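PDB 3PF2: cell wall surface anchor family protein from Streptococcus agalactiae serogroup V, which forms the shaft of a cell-surface pilus as its major, or backbone, pilin, here a C-terminal fragment with Ig-like domains that contain isopeptide bonding. Local coordinates for residues A[188-191]-A[192-196]; A[213-216]-A[217-220]. All blocks are in the same frame, centred on the assembly; numbering follows the deposited sequence.

How the contacts relate
Both contacts are local folds of the chain within the prealbumin-like domain, contact 1 preceding contact 2 in sequence; their centres lie about 30 Å apart and their nearest atoms about 17 Å, so they do not touch. Contact 1 sits far out, about 37 Å from the centre of the chain, where strand 178-190 turns over beside its isopeptide lysine. Contact 2, about 15 Å from that centre, starts the short helix 216-221. Each is partly buried and uses a side-chain oxygen acceptor: in 188-196 a carboxylate taking two backbone N-H groups and two side-chain donors, in 213-220 a threonine hydroxyl taking one N-H. Apolar packing matters in contact 2, whereas water bridges and charge mark contact 1.

Contact 1 (A[188-191]-A[192-196]); sequences KKDS and TETQT
Asp190 reaches across a type I beta turn, Asp190 to Glu193, to grip the chain that follows strand 178-190. Its carboxylate, with two oxygens side by side, suits a place where several donors converge. Asp190 OD1 takes Thr194 N at 2.9 Å on its syn lone pair and Gln195 N from above the carboxylate plane, by a nearly straight bond (174°). OD2 likewise offers its syn lone pair to Thr194 OG1, while Gln195 NE2 comes from above. Four bonds thus fix the carboxylate's rotation, and so many donors would probably favour its ionised form. With CG between the backbone N and the carbonyl carbon (chi1 62°), the acid folds over the loop. The backbone closes the turn through Glu193 N to Asp190 O (3.1 Å), and Asp190 N bonds Gln195 O.

Lys189, on the same strand, lays its extended chain across Glu193, CD lying 4.0 Å from Glu193 CB. Its neighbour Lys188 is covalently joined through NZ to Asn316 CG, the isopeptide bond of this pilin domain. Glu193 OE2 forms a salt bridge with Lys315; Lys189 NZ is linked to Glu193 through two waters: one meets OE1, the other Glu193 O at 2.7 Å.

Contact 2 (A[213-216]-A[217-220]); sequences KWTD and ALIK
Thr215 is the N-cap of helix 216-221, and its hydroxyl receives the N-H of Leu218, a residue of the helix's first turn. Two kinds of interaction, polar bonds at the helix start and apolar packing against Trp214, join residues 213-216 to 217-220.

The polar group begins with the capping bond, Leu218 N to Thr215 OG1 at 3.2 Å. A first-turn N-H has no preceding helical carbonyl to serve it, and threonine's short hydroxyl branch can fold back to take that place. It does so with OG1 between the backbone N and the carbonyl carbon (chi1 59°). The regular helical pattern then takes over: Ile219 N bonds Thr215 O at 2.9 Å, and Lys220 N bonds Asp216 O. Asp216 follows the cap at the amino end of the helix, where a negative side chain would be favoured by the helix dipole; its OD1 is hydrogen-bonded to the hydroxyl of Thr234 in a loop of the same chain.

The apolar group centres on Trp214, a buried residue whose indole offers a broad apolar surface against the start of the helix. Its six-membered ring comes near Ile219, where CE3 lies 3.6 Å from CG1, and the two side chains cross at about a right angle. Ile219 has CG1 anti to the carbonyl carbon (chi1 -73°), which sends this branch to the tryptophan and leaves it 3.3 Å from Thr215 O. The same indole atom, Trp214 CE3, is 3.9 Å from Leu218 CB. Beyond the segment, Trp214 packs on Ala232 and Ile238, and Leu218 on Thr24, linking the helix start to nearby loops. At the ring's edge, close to its plane, Trp214 CZ3 lies 3.7 Å from Leu218 O, a carbonyl oxygen that accepts a hydrogen bond from Asn222 ND2.

Contact 1 (A[188-191]-A[192-196])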
loop_
_atom_site.group_PDB
_atom_site.type_symbol
_atom_site.label_atom_id
_atom_site.label_comp_id
_atom_site.label_asym_id
_atom_site.label_seq_id
_atom_site.Cartn_x
_atom_site.Cartn_y
_atom_site.Cartn_z
ATOM N N LYS A 188 -26.798 -7.889 11.652
ATOM C CA LYS A 188 -27.782 -7.084 12.371
ATOM C C LYS A 188 -28.886 -7.999 12.884
ATOM O O LYS A 188 -29.453 -8.766 12.120
ATOM C CB LYS A 188 -28.376 -6.011 11.456
ATOM C CG LYS A 188 -29.336 -5.024 12.158
ATOM C CD LYS A 188 -28.590 -4.104 13.123
ATOM C CE LYS A 188 -29.510 -3.069 13.775
ATOM N NZ LYS A 188 -30.517 -3.693 14.698
ATOM N N LYS A 189 -29.168 -7.912 14.177
ATOM C CA LYS A 189 -30.155 -8.785 14.812
ATOM C C LYS A 189 -31.054 -7.993 15.755
ATOM O O LYS A 189 -30.815 -6.813 16.018
ATOM C CB LYS A 189 -29.457 -9.926 15.581
ATOM C CG LYS A 189 -28.641 -10.882 14.700
ATOM C CD LYS A 189 -28.108 -12.052 15.527
ATOM C CE LYS A 189 -27.217 -12.958 14.705
ATOM N NZ LYS A 189 -26.885 -14.198 15.491
ATOM N N ASP A 190 -32.105 -8.643 16.251
ATOM C CA ASP A 190 -32.942 -8.064 17.298
ATOM C C ASP A 190 -32.253 -8.201 18.657
ATOM O O ASP A 190 -31.164 -8.767 18.745
ATOM C CB ASP A 190 -34.328 -8.734 17.310
ATOM C CG ASP A 190 -34.270 -10.240 17.618
ATOM O OD1 ASP A 190 -33.179 -10.848 17.618
ATOM O OD2 ASP A 190 -35.350 -10.818 17.874
ATOM N N SER A 191 -32.894 -7.728 19.722
ATOM C CA SER A 191 -32.227 -7.600 21.023
ATOM C C SER A 191 -31.845 -8.930 21.675
ATOM O O SER A 191 -30.882 -8.990 22.446
ATOM C CB SER A 191 -33.061 -6.755 21.995
ATOM O OG SER A 191 -34.258 -7.419 22.346
ATOM N N THR A 192 -32.596 -9.983 21.377
ATOM C CA THR A 192 -32.331 -11.291 21.979
ATOM C C THR A 192 -31.563 -12.186 21.011
ATOM O O THR A 192 -31.333 -13.368 21.291
ATOM C CB THR A 192 -33.629 -11.987 22.427
ATOM O OG1 THR A 192 -34.493 -12.141 21.300
ATOM C CG2 THR A 192 -34.344 -11.167 23.506
ATOM N N GLU A 193 -31.155 -11.605 19.878
ATOM C CA GLU A 193 -30.342 -12.297 18.865
ATOM C C GLU A 193 -31.006 -13.548 18.285
ATOM O O GLU A 193 -30.328 -14.512 17.928
ATOM C CB GLU A 193 -28.935 -12.613 19.409
ATOM C CG GLU A 193 -28.117 -11.375 19.718
ATOM C CD GLU A 193 -26.816 -11.678 20.437
ATOM O OE1 GLU A 193 -25.837 -12.078 19.776
ATOM O OE2 GLU A 193 -26.769 -11.500 21.670
ATOM N N THR A 194 -32.333 -13.522 18.190
ATOM C CA THR A 194 -33.087 -14.642 17.618
ATOM C C THR A 194 -33.323 -14.519 16.122
ATOM O O THR A 194 -33.509 -15.530 15.445
ATOM C CB THR A 194 -34.457 -14.849 18.301
ATOM O OG1 THR A 194 -35.293 -13.703 18.076
ATOM C CG2 THR A 194 -34.282 -15.068 19.787
ATOM N N GLN A 195 -33.353 -13.295 15.603
ATOM C CA GLN A 195 -33.545 -13.108 14.170
ATOM C C GLN A 195 -32.623 -12.064 13.576
ATOM O O GLN A 195 -32.185 -11.143 14.264
ATOM C CB GLN A 195 -34.996 -12.751 13.847
ATOM C CG GLN A 195 -35.466 -11.451 14.445
ATOM C CD GLN A 195 -36.970 -11.311 14.395
ATOM O OE1 GLN A 195 -37.583 -11.431 13.329
ATOM N NE2 GLN A 195 -37.577 -11.055 15.550
ATOM N N THR A 196 -32.349 -12.223 12.290
ATOM C CA THR A 196 -31.558 -11.265 11.538
ATOM C C THR A 196 -32.494 -10.212 10.966
ATOM O O THR A 196 -33.687 -10.480 10.739
ATOM C CB THR A 196 -30.772 -11.953 10.417
ATOM O OG1 THR A 196 -31.684 -12.682 9.584
ATOM C CG2 THR A 196 -29.734 -12.915 11.004
HETATM O O HOH W 1 -25.300 -13.108 17.576
HETATM O O HOH W 2 -29.440 -15.616 15.663
#

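Contact 2 (A[213-216]-A[217-220])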
loop_
_atom_site.group_PDB
_atom_site.type_symbol
_atom_site.label_atom_id
_atom_site.label_comp_id
_atom_site.label_asym_id
_atom_site.label_seq_id
_atom_site.Cartn_x
_atom_site.Cartn_y
_atom_site.Cartn_z
ATOM N N LYS A 213 -14.815 8.474 3.404
ATOM C CA LYS A 213 -15.404 8.806 2.108
ATOM C C LYS A 213 -15.094 7.752 1.066
ATOM O O LYS A 213 -14.027 7.113 1.107
ATOM C CB LYS A 213 -14.912 10.177 1.624
ATOM C CG LYS A 213 -15.503 11.354 2.397
ATOM C CD LYS A 213 -14.954 12.701 1.896
ATOM C CE LYS A 213 -13.465 12.851 2.155
ATOM N NZ LYS A 213 -12.907 13.972 1.349
ATOM N N TRP A 214 -16.035 7.577 0.137
ATOM C CA TRP A 214 -15.827 6.727 -1.022
ATOM C C TRP A 214 -14.776 7.318 -1.935
ATOM O O TRP A 214 -14.698 8.543 -2.127
ATOM C CB TRP A 214 -17.104 6.566 -1.846
ATOM C CG TRP A 214 -18.160 5.681 -1.260
ATOM C CD1 TRP A 214 -19.410 6.060 -0.889
ATOM C CD2 TRP A 214 -18.073 4.266 -1.000
ATOM N NE1 TRP A 214 -20.110 4.982 -0.408
ATOM C CE2 TRP A 214 -19.313 3.870 -0.460
ATOM C CE3 TRP A 214 -17.065 3.304 -1.157
ATOM C CZ2 TRP A 214 -19.582 2.545 -0.078
ATOM C CZ3 TRP A 214 -17.331 1.978 -0.775
ATOM C CH2 TRP A 214 -18.584 1.619 -0.244
ATOM N N THR A 215 -13.967 6.429 -2.483
ATOM C CA THR A 215 -13.173 6.731 -3.666
ATOM C C THR A 215 -13.513 5.684 -4.730
ATOM O O THR A 215 -14.130 4.652 -4.430
ATOM C CB THR A 215 -11.668 6.659 -3.364
ATOM O OG1 THR A 215 -11.345 5.344 -2.899
ATOM C CG2 THR A 215 -11.257 7.699 -2.325
ATOM N N ASP A 216 -13.104 5.941 -5.972
ATOM C CA ASP A 216 -13.250 4.948 -7.036
ATOM C C ASP A 216 -12.670 3.583 -6.634
ATOM O O ASP A 216 -13.284 2.539 -6.879
ATOM C CB ASP A 216 -12.587 5.455 -8.326
ATOM C CG ASP A 216 -13.360 6.587 -8.984
ATOM O OD1 ASP A 216 -14.537 6.824 -8.638
ATOM O OD2 ASP A 216 -12.789 7.248 -9.872
ATOM N N ALA A 217 -11.502 3.594 -5.997
ATOM C CA ALA A 217 -10.839 2.344 -5.580
ATOM C C ALA A 217 -11.602 1.586 -4.475
ATOM O O ALA A 217 -11.693 0.355 -4.502
ATOM C CB ALA A 217 -9.421 2.626 -5.141
ATOM N N LEU A 218 -12.137 2.324 -3.502
ATOM C CA LEU A 218 -12.930 1.705 -2.432
ATOM C C LEU A 218 -14.238 1.135 -2.967
ATOM O O LEU A 218 -14.688 0.065 -2.534
ATOM C CB LEU A 218 -13.200 2.695 -1.303
ATOM C CG LEU A 218 -12.270 2.606 -0.094
ATOM C CD1 LEU A 218 -12.635 3.700 0.888
ATOM C CD2 LEU A 218 -12.324 1.211 0.573
ATOM N N ILE A 219 -14.837 1.845 -3.922
ATOM C CA ILE A 219 -16.057 1.378 -4.580
ATOM C C ILE A 219 -15.794 0.029 -5.268
ATOM O O ILE A 219 -16.585 -0.915 -5.152
ATOM C CB ILE A 219 -16.607 2.440 -5.563
ATOM C CG1 ILE A 219 -17.240 3.604 -4.786
ATOM C CG2 ILE A 219 -17.620 1.818 -6.526
ATOM C CD1 ILE A 219 -17.467 4.871 -5.599
ATOM N N LYS A 220 -14.653 -0.065 -5.948
ATOM C CA LYS A 220 -14.272 -1.284 -6.648
ATOM C C LYS A 220 -14.044 -2.470 -5.704
ATOM O O LYS A 220 -14.190 -3.617 -6.107
ATOM C CB LYS A 220 -13.034 -1.020 -7.523
ATOM C CG LYS A 220 -12.923 -1.925 -8.739
ATOM C CD LYS A 220 -11.891 -1.366 -9.716
ATOM C CE LYS A 220 -11.712 -2.276 -10.923
ATOM N NZ LYS A 220 -10.478 -1.907 -11.676
#